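PDB 4HA6: pyridoxine 4-oxidase from Mesorhizobium loti, which oxidises pyridoxine to pyridoxal with molecular oxygen as an FAD-dependent member of the GMC oxidoreductase family. Local coordinates for residues A[474-480]-A[496-500]; A[2-8]-A[244-250]. One frame throughout, in Å; residues are numbered along the deposited sequence.

Contact 1: residues A[474-480]-A[496-500]. With FAD (flavin-adenine dinucleotide), chain B.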
loop_
_atom_site.group_PDB
_atom_site.type_symbol
_atom_site.label_atom_id
_atom_site.label_comp_id
_atom_site.label_asym_id
_atom_site.label_seq_id
_atom_site.Cartn_x
_atom_site.Cartn_y
_atom_site.Cartn_z
ATOM N N PHE A 474 5.059 15.955 12.089
ATOM C CA PHE A 474 4.788 14.527 12.180
ATOM C C PHE A 474 4.686 13.915 10.778
ATOM O O PHE A 474 4.375 14.615 9.808
ATOM C CB PHE A 474 3.516 14.296 13.010
ATOM C CG PHE A 474 3.550 14.987 14.360
ATOM C CD1 PHE A 474 3.962 14.300 15.499
ATOM C CD2 PHE A 474 3.212 16.335 14.476
ATOM C CE1 PHE A 474 4.020 14.936 16.740
ATOM C CE2 PHE A 474 3.263 16.974 15.714
ATOM C CZ PHE A 474 3.666 16.271 16.840
ATOM N N VAL A 475 5.007 12.630 10.662
ATOM C CA VAL A 475 4.869 11.916 9.395
ATOM C C VAL A 475 3.909 10.749 9.630
ATOM O O VAL A 475 4.195 9.845 10.418
ATOM C CB VAL A 475 6.217 11.424 8.861
ATOM C CG1 VAL A 475 6.020 10.778 7.504
ATOM C CG2 VAL A 475 7.229 12.598 8.763
ATOM N N VAL A 476 2.736 10.804 9.005
ATOM C CA VAL A 476 1.698 9.830 9.304
ATOM C C VAL A 476 1.125 9.258 8.019
ATOM O O VAL A 476 0.053 9.681 7.572
ATOM C CB VAL A 476 0.570 10.440 10.179
ATOM C CG1 VAL A 476 -0.402 9.362 10.617
ATOM C CG2 VAL A 476 1.164 11.091 11.401
ATOM N N ASP A 477 1.858 8.301 7.433
ATOM C CA ASP A 477 1.442 7.582 6.229
ATOM C C ASP A 477 2.302 6.325 6.039
ATOM O O ASP A 477 3.014 5.910 6.967
ATOM C CB ASP A 477 1.498 8.492 4.991
ATOM C CG ASP A 477 2.879 9.088 4.760
ATOM O OD1 ASP A 477 3.897 8.404 5.058
ATOM O OD2 ASP A 477 2.942 10.250 4.283
ATOM N N ALA A 478 2.269 5.732 4.845
ATOM C CA ALA A 478 2.984 4.477 4.607
ATOM C C ALA A 478 4.488 4.628 4.735
ATOM O O ALA A 478 5.193 3.636 4.895
ATOM C CB ALA A 478 2.639 3.892 3.232
ATOM N N SER A 479 4.985 5.859 4.642
ATOM C CA SER A 479 6.436 6.074 4.726
ATOM C C SER A 479 7.031 5.678 6.100
ATOM O O SER A 479 8.210 5.309 6.185
ATOM C CB SER A 479 6.766 7.525 4.396
ATOM O OG SER A 479 6.311 8.377 5.435
ATOM N N ILE A 480 6.243 5.748 7.179
ATOM C CA ILE A 480 6.813 5.418 8.494
ATOM C C ILE A 480 6.959 3.918 8.783
ATOM O O ILE A 480 7.675 3.543 9.733
ATOM C CB ILE A 480 6.066 6.089 9.668
ATOM C CG1 ILE A 480 4.673 5.472 9.870
ATOM C CG2 ILE A 480 6.067 7.622 9.525
ATOM C CD1 ILE A 480 4.647 4.419 10.995
ATOM N N ILE A 496 -2.155 3.191 11.133
ATOM C CA ILE A 496 -1.188 4.227 11.495
ATOM C C ILE A 496 -1.863 5.575 11.702
ATOM O O ILE A 496 -1.551 6.318 12.647
ATOM C CB ILE A 496 -0.082 4.385 10.415
ATOM C CG1 ILE A 496 0.817 3.158 10.405
ATOM C CG2 ILE A 496 0.792 5.635 10.687
ATOM C CD1 ILE A 496 1.820 3.164 9.276
ATOM N N ALA A 497 -2.781 5.916 10.815
ATOM C CA ALA A 497 -3.411 7.227 10.918
ATOM C C ALA A 497 -4.318 7.281 12.158
ATOM O O ALA A 497 -4.278 8.256 12.923
ATOM C CB ALA A 497 -4.168 7.558 9.659
ATOM N N GLU A 498 -5.118 6.230 12.365
ATOM C CA GLU A 498 -6.008 6.202 13.522
ATOM C C GLU A 498 -5.227 6.264 14.839
ATOM O O GLU A 498 -5.634 6.986 15.754
ATOM C CB GLU A 498 -6.940 4.985 13.501
ATOM C CG GLU A 498 -7.857 4.846 14.734
ATOM C CD GLU A 498 -8.819 6.024 14.941
ATOM O OE1 GLU A 498 -9.288 6.211 16.086
ATOM O OE2 GLU A 498 -9.125 6.760 13.976
ATOM N N THR A 499 -4.106 5.546 14.954
ATOM C CA THR A 499 -3.392 5.633 16.234
ATOM C C THR A 499 -2.811 7.035 16.444
ATOM O O THR A 499 -2.765 7.532 17.573
ATOM C CB THR A 499 -2.370 4.462 16.563
ATOM O OG1 THR A 499 -1.021 4.919 16.483
ATOM C CG2 THR A 499 -2.578 3.216 15.724
ATOM N N PHE A 500 -2.415 7.704 15.366
ATOM C CA PHE A 500 -1.963 9.078 15.529
ATOM C C PHE A 500 -3.113 10.015 15.904
ATOM O O PHE A 500 -2.918 10.970 16.655
ATOM C CB PHE A 500 -1.257 9.596 14.287
ATOM C CG PHE A 500 -0.834 11.024 14.408
ATOM C CD1 PHE A 500 -1.657 12.051 13.964
ATOM C CD2 PHE A 500 0.379 11.344 14.998
ATOM C CE1 PHE A 500 -1.267 13.375 14.084
ATOM C CE2 PHE A 500 0.778 12.657 15.117
ATOM C CZ PHE A 500 -0.048 13.678 14.662
HETATM P PA FAD B . -1.715 8.070 -0.565
HETATM O O1A FAD B . -3.070 7.428 -0.299
HETATM O O2A FAD B . -1.016 7.766 -1.860
HETATM O O5B FAD B . -1.918 9.669 -0.421
HETATM C C5B FAD B . -0.959 10.644 -0.817
HETATM C C4B FAD B . -1.768 11.893 -1.135
HETATM O O4B FAD B . -1.005 13.088 -0.939
HETATM C C3B FAD B . -2.213 11.893 -2.592
HETATM O O3B FAD B . -3.601 12.267 -2.595
HETATM C C2B FAD B . -1.346 12.954 -3.264
HETATM O O2B FAD B . -2.036 13.586 -4.357
HETATM C C1B FAD B . -1.057 13.917 -2.116
HETATM N N9A FAD B . 0.244 14.645 -2.207
HETATM C C8A FAD B . 1.441 14.124 -2.550
HETATM N N7A FAD B . 2.408 15.081 -2.500
HETATM C C5A FAD B . 1.833 16.244 -2.111
HETATM C C6A FAD B . 2.289 17.635 -1.854
HETATM N N6A FAD B . 3.605 17.988 -2.002
HETATM N N1A FAD B . 1.350 18.544 -1.461
HETATM C C2A FAD B . 0.054 18.207 -1.299
HETATM N N3A FAD B . -0.414 16.957 -1.514
HETATM C C4A FAD B . 0.408 15.946 -1.915
HETATM N N1 FAD B . -3.597 -1.466 -0.705
HETATM C C2 FAD B . -4.374 -2.417 -0.155
HETATM O O2 FAD B . -4.290 -2.615 1.078
HETATM N N3 FAD B . -5.213 -3.179 -0.883
HETATM C C4 FAD B . -5.348 -3.027 -2.212
HETATM O O4 FAD B . -6.127 -3.756 -2.881
HETATM C C4X FAD B . -4.526 -1.999 -2.890
HETATM N N5 FAD B . -4.586 -1.792 -4.221
HETATM C C5X FAD B . -3.835 -0.829 -4.813
HETATM C C6 FAD B . -3.913 -0.617 -6.188
HETATM C C7 FAD B . -3.149 0.375 -6.793
HETATM C C7M FAD B . -3.248 0.594 -8.283
HETATM C C8 FAD B . -2.241 1.220 -5.968
HETATM C C8M FAD B . -1.411 2.288 -6.628
HETATM C C9 FAD B . -2.157 1.018 -4.591
HETATM C C9A FAD B . -2.921 0.016 -3.994
HETATM N N10 FAD B . -2.841 -0.200 -2.607
HETATM C C10 FAD B . -3.631 -1.204 -2.028
HETATM C "C1'" FAD B . -1.937 0.613 -1.784
HETATM C "C2'" FAD B . -2.667 1.655 -0.953
HETATM O "O2'" FAD B . -3.639 2.339 -1.761
HETATM C "C3'" FAD B . -1.610 2.635 -0.440
HETATM O "O3'" FAD B . -0.569 1.881 0.204
HETATM C "C4'" FAD B . -2.204 3.640 0.531
HETATM O "O4'" FAD B . -3.280 4.323 -0.138
HETATM C "C5'" FAD B . -1.148 4.634 1.026
HETATM O "O5'" FAD B . -1.823 5.772 1.557
HETATM P P FAD B . -0.976 7.050 2.019
HETATM O O1P FAD B . -1.830 7.962 2.891
HETATM O O2P FAD B . 0.380 6.601 2.524
HETATM O O3P FAD B . -0.676 7.771 0.619
#

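Contact 2: residues A[2-8]-A[244-250]. With FAD (flavin-adenine dinucleotide), chain B.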
loop_
_atom_site.group_PDB
_atom_site.type_symbol
_atom_site.label_atom_id
_atom_site.label_comp_id
_atom_site.label_asym_id
_atom_site.label_seq_id
_atom_site.Cartn_x
_atom_site.Cartn_y
_atom_site.Cartn_z
ATOM N N CYS A 2 -5.526 27.144 11.393
ATOM C CA CYS A 2 -4.388 27.611 12.190
ATOM C C CYS A 2 -3.724 26.540 13.070
ATOM O O CYS A 2 -2.513 26.550 13.270
ATOM C CB CYS A 2 -4.826 28.783 13.081
ATOM S SG CYS A 2 -6.017 29.945 12.324
ATOM N N ASP A 3 -4.515 25.633 13.620
ATOM C CA ASP A 3 -3.975 24.692 14.590
ATOM C C ASP A 3 -3.153 23.583 13.929
ATOM O O ASP A 3 -1.997 23.365 14.296
ATOM C CB ASP A 3 -5.091 24.095 15.452
ATOM C CG ASP A 3 -5.435 24.961 16.649
ATOM O OD1 ASP A 3 -6.636 25.261 16.829
ATOM O OD2 ASP A 3 -4.511 25.326 17.415
ATOM N N ILE A 4 -3.748 22.870 12.974
ATOM C CA ILE A 4 -3.058 21.747 12.329
ATOM C C ILE A 4 -3.217 21.787 10.824
ATOM O O ILE A 4 -4.327 21.940 10.320
ATOM C CB ILE A 4 -3.643 20.385 12.733
ATOM C CG1 ILE A 4 -4.108 20.384 14.180
ATOM C CG2 ILE A 4 -2.638 19.251 12.463
ATOM C CD1 ILE A 4 -5.319 19.514 14.381
ATOM N N VAL A 5 -2.118 21.593 10.107
ATOM C CA VAL A 5 -2.182 21.449 8.659
ATOM C C VAL A 5 -1.809 20.024 8.257
ATOM O O VAL A 5 -0.761 19.514 8.661
ATOM C CB VAL A 5 -1.260 22.452 7.947
ATOM C CG1 VAL A 5 -1.057 22.040 6.504
ATOM C CG2 VAL A 5 -1.856 23.849 8.018
ATOM N N ILE A 6 -2.673 19.385 7.469
ATOM C CA ILE A 6 -2.403 18.047 6.935
ATOM C C ILE A 6 -2.011 18.148 5.463
ATOM O O ILE A 6 -2.767 18.696 4.635
ATOM C CB ILE A 6 -3.636 17.107 7.091
ATOM C CG1 ILE A 6 -4.092 17.054 8.556
ATOM C CG2 ILE A 6 -3.345 15.713 6.575
ATOM C CD1 ILE A 6 -5.488 16.460 8.734
ATOM N N VAL A 7 -0.832 17.620 5.135
ATOM C CA VAL A 7 -0.325 17.694 3.769
ATOM C C VAL A 7 -0.584 16.371 3.051
ATOM O O VAL A 7 0.038 15.351 3.364
ATOM C CB VAL A 7 1.183 18.008 3.736
ATOM C CG1 VAL A 7 1.694 18.046 2.290
ATOM C CG2 VAL A 7 1.474 19.328 4.456
ATOM N N GLY A 8 -1.499 16.386 2.087
ATOM C CA GLY A 8 -1.847 15.182 1.357
ATOM C C GLY A 8 -3.175 14.598 1.803
ATOM O O GLY A 8 -3.289 14.115 2.939
ATOM N N ALA A 244 0.917 27.494 10.491
ATOM C CA ALA A 244 0.340 26.411 11.290
ATOM C C ALA A 244 1.117 26.167 12.582
ATOM O O ALA A 244 2.335 26.375 12.640
ATOM C CB ALA A 244 0.288 25.121 10.477
ATOM N N ASP A 245 0.407 25.690 13.600
ATOM C CA ASP A 245 1.012 25.298 14.864
ATOM C C ASP A 245 1.579 23.870 14.794
ATOM O O ASP A 245 2.626 23.576 15.381
ATOM C CB ASP A 245 -0.026 25.375 15.989
ATOM C CG ASP A 245 -0.366 26.809 16.385
ATOM O OD1 ASP A 245 0.217 27.752 15.809
ATOM O OD2 ASP A 245 -1.213 26.982 17.290
ATOM N N GLN A 246 0.865 22.979 14.107
ATOM C CA GLN A 246 1.309 21.586 13.951
ATOM C C GLN A 246 1.183 21.179 12.487
ATOM O O GLN A 246 0.225 21.572 11.820
ATOM C CB GLN A 246 0.466 20.637 14.817
ATOM C CG GLN A 246 0.399 21.024 16.290
ATOM C CD GLN A 246 1.716 20.801 16.996
ATOM O OE1 GLN A 246 2.421 19.834 16.713
ATOM N NE2 GLN A 246 2.061 21.696 17.921
ATOM N N ILE A 247 2.144 20.404 11.986
ATOM C CA ILE A 247 2.139 19.984 10.579
ATOM C C ILE A 247 2.252 18.458 10.519
ATOM O O ILE A 247 3.163 17.866 11.105
ATOM C CB ILE A 247 3.295 20.618 9.752
ATOM C CG1 ILE A 247 3.172 22.151 9.692
ATOM C CG2 ILE A 247 3.319 20.034 8.329
ATOM C CD1 ILE A 247 3.699 22.888 10.949
ATOM N N VAL A 248 1.305 17.829 9.838
ATOM C CA VAL A 248 1.312 16.384 9.669
ATOM C C VAL A 248 1.481 16.112 8.193
ATOM O O VAL A 248 0.699 16.612 7.385
ATOM C CB VAL A 248 -0.023 15.748 10.118
ATOM C CG1 VAL A 248 0.027 14.232 9.964
ATOM C CG2 VAL A 248 -0.329 16.117 11.558
ATOM N N LEU A 249 2.505 15.328 7.846
ATOM C CA LEU A 249 2.734 14.918 6.457
ATOM C C LEU A 249 2.021 13.602 6.160
ATOM O O LEU A 249 2.260 12.581 6.836
ATOM C CB LEU A 249 4.224 14.750 6.179
ATOM C CG LEU A 249 5.109 15.979 6.347
ATOM C CD1 LEU A 249 6.424 15.760 5.597
ATOM C CD2 LEU A 249 4.398 17.228 5.825
ATOM N N CYS A 250 1.164 13.628 5.139
ATOM C CA CYS A 250 0.468 12.435 4.680
ATOM C C CYS A 250 0.591 12.330 3.161
ATOM O O CYS A 250 -0.335 11.896 2.479
ATOM C CB CYS A 250 -1.007 12.513 5.068
ATOM S SG CYS A 250 -1.286 12.600 6.867
HETATM P PA FAD B . -1.715 8.070 -0.565
HETATM O O1A FAD B . -3.070 7.428 -0.299
HETATM O O2A FAD B . -1.016 7.766 -1.860
HETATM O O5B FAD B . -1.918 9.669 -0.421
HETATM C C5B FAD B . -0.959 10.644 -0.817
HETATM C C4B FAD B . -1.768 11.893 -1.135
HETATM O O4B FAD B . -1.005 13.088 -0.939
HETATM C C3B FAD B . -2.213 11.893 -2.592
HETATM O O3B FAD B . -3.601 12.267 -2.595
HETATM C C2B FAD B . -1.346 12.954 -3.264
HETATM O O2B FAD B . -2.036 13.586 -4.357
HETATM C C1B FAD B . -1.057 13.917 -2.116
HETATM N N9A FAD B . 0.244 14.645 -2.207
HETATM C C8A FAD B . 1.441 14.124 -2.550
HETATM N N7A FAD B . 2.408 15.081 -2.500
HETATM C C5A FAD B . 1.833 16.244 -2.111
HETATM C C6A FAD B . 2.289 17.635 -1.854
HETATM N N6A FAD B . 3.605 17.988 -2.002
HETATM N N1A FAD B . 1.350 18.544 -1.461
HETATM C C2A FAD B . 0.054 18.207 -1.299
HETATM N N3A FAD B . -0.414 16.957 -1.514
HETATM C C4A FAD B . 0.408 15.946 -1.915
HETATM N N1 FAD B . -3.597 -1.466 -0.705
HETATM C C2 FAD B . -4.374 -2.417 -0.155
HETATM O O2 FAD B . -4.290 -2.615 1.078
HETATM N N3 FAD B . -5.213 -3.179 -0.883
HETATM C C4 FAD B . -5.348 -3.027 -2.212
HETATM O O4 FAD B . -6.127 -3.756 -2.881
HETATM C C4X FAD B . -4.526 -1.999 -2.890
HETATM N N5 FAD B . -4.586 -1.792 -4.221
HETATM C C5X FAD B . -3.835 -0.829 -4.813
HETATM C C6 FAD B . -3.913 -0.617 -6.188
HETATM C C7 FAD B . -3.149 0.375 -6.793
HETATM C C7M FAD B . -3.248 0.594 -8.283
HETATM C C8 FAD B . -2.241 1.220 -5.968
HETATM C C8M FAD B . -1.411 2.288 -6.628
HETATM C C9 FAD B . -2.157 1.018 -4.591
HETATM C C9A FAD B . -2.921 0.016 -3.994
HETATM N N10 FAD B . -2.841 -0.200 -2.607
HETATM C C10 FAD B . -3.631 -1.204 -2.028
HETATM C "C1'" FAD B . -1.937 0.613 -1.784
HETATM C "C2'" FAD B . -2.667 1.655 -0.953
HETATM O "O2'" FAD B . -3.639 2.339 -1.761
HETATM C "C3'" FAD B . -1.610 2.635 -0.440
HETATM O "O3'" FAD B . -0.569 1.881 0.204
HETATM C "C4'" FAD B . -2.204 3.640 0.531
HETATM O "O4'" FAD B . -3.280 4.323 -0.138
HETATM C "C5'" FAD B . -1.148 4.634 1.026
HETATM O "O5'" FAD B . -1.823 5.772 1.557
HETATM P P FAD B . -0.976 7.050 2.019
HETATM O O1P FAD B . -1.830 7.962 2.891
HETATM O O2P FAD B . 0.380 6.601 2.524
HETATM O O3P FAD B . -0.676 7.771 0.619
#

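Contact 1: residues A[474-480]-A[496-500]
A chi1 of 178° points the Phe500 ring away from its backbone N and toward Val476, whose CG2, set anti to its own carbonyl carbon, comes down over one face. Val476 CG2 sits 3.7 Å from the centroid of the Phe500 ring and close to the ring normal, a CH-pi contact offset toward the rim. The other branch, Val476 CG1, reaches past the ring to the helix backbone, 3.7 Å from Ala497 CA. Phe474 meets the far end of the same ring: its CD1 is 3.6 Å from Phe500 CE2, with the two planes inclined at 56°. Farther along, Ile480 and Ile496 reach tip to tip, CD1 to CD1 at 3.5 Å. No hydrogen bond crosses this buried, apolar seam; Asp477 points away from the helix. Its OD1 accepts from Ser479 N in an Asx turn, while OD2 is taken by Gly252 N, at the start of helix 252-262, and the Ser256 hydroxyl, one turn on. Ala478 N gives a nearly straight 3.1 Å bond to O2P of the FAD pyrophosphate. Helix 490-506 thus packs against the end of strand 473-475 and the turn after it, with helix 11-20 against Ala497 and Phe500 and strand 246-249 beside Val476.

Contact 2: residues A[2-8]-A[244-250]
Val7 lies side by side with Leu249, both side chains pointing the same way from the sheet, and its CG2 is 3.9 Å from Leu249 CD2. Val7 CG1, anti to the backbone N (chi1 179°), is turned instead to the adenine of FAD, 3.8 Å from FAD N1A. Cut back to an alanine, this position would lose both methyls, and a gap would probably open between Leu249 and the adenine. On this face Val5 CG2 also presses on Ala244 CB at 3.5 Å, and Leu231 of strand 227-235 covers Val5, Val7 and Ile247. The opposite face carries Ile4, Ile6 and Val248: Ile4 CG2 lies alongside Val248 CG2, and Ile6 CG2 touches Cys250 SG at 3.7 Å, under Leu16 and Leu20 of helix 11-20.

The backbones run parallel, 17° apart. Val5 and Val7 each donate to and accept from the neighbouring strand; the bond from Val248 N to Val5 O is nearly straight at 175°. At the outer end, Asp3 OD2 and Asp245 OD2 come within 3.7 Å, a like-charge approach eased, perhaps, by solvent beside the exposed Asp245. Asp3 OD1 accepts a hydrogen bond from the backbone N of Arg27.

At the inner end the backbone angles of Gly8 would jam a CB against the carbonyl O of Val7, and Cys250 O, across on the other segment, would clash with it as well; Gly8 CA lies 3.2 Å from FAD O4B. Gly8 opens a GxGxxG sequence with Gly10 and Gly13, leading into helix 11-20. First beta strand, glycine-rich turn and helix beside the dinucleotide are the hallmark of the Rossmann-type FAD-binding fold, here with strands 4-7 and 246-249 adjacent in its parallel sheet.

Both contacts are largely buried and belong to the FAD-binding part of the chain, where strands 246-249 and 473-475 are neighbours in one parallel sheet. Phe474 O and Leu249 N, then Val476 N and Leu249 O, are each 2.8 Å apart and probably hydrogen-bonded, which ties the two contacts directly together. Contact 2 is strand on strand in the middle of that sheet, carried by backbone bonds and with an outer end at the surface; contact 1 joins the edge strand and its turn to a helix through apolar packing, with no hydrogen bond between the segments. They also serve different parts of the cofactor: contact 2 borders the adenosine, whereas contact 1 presents a backbone N-H to the pyrophosphate.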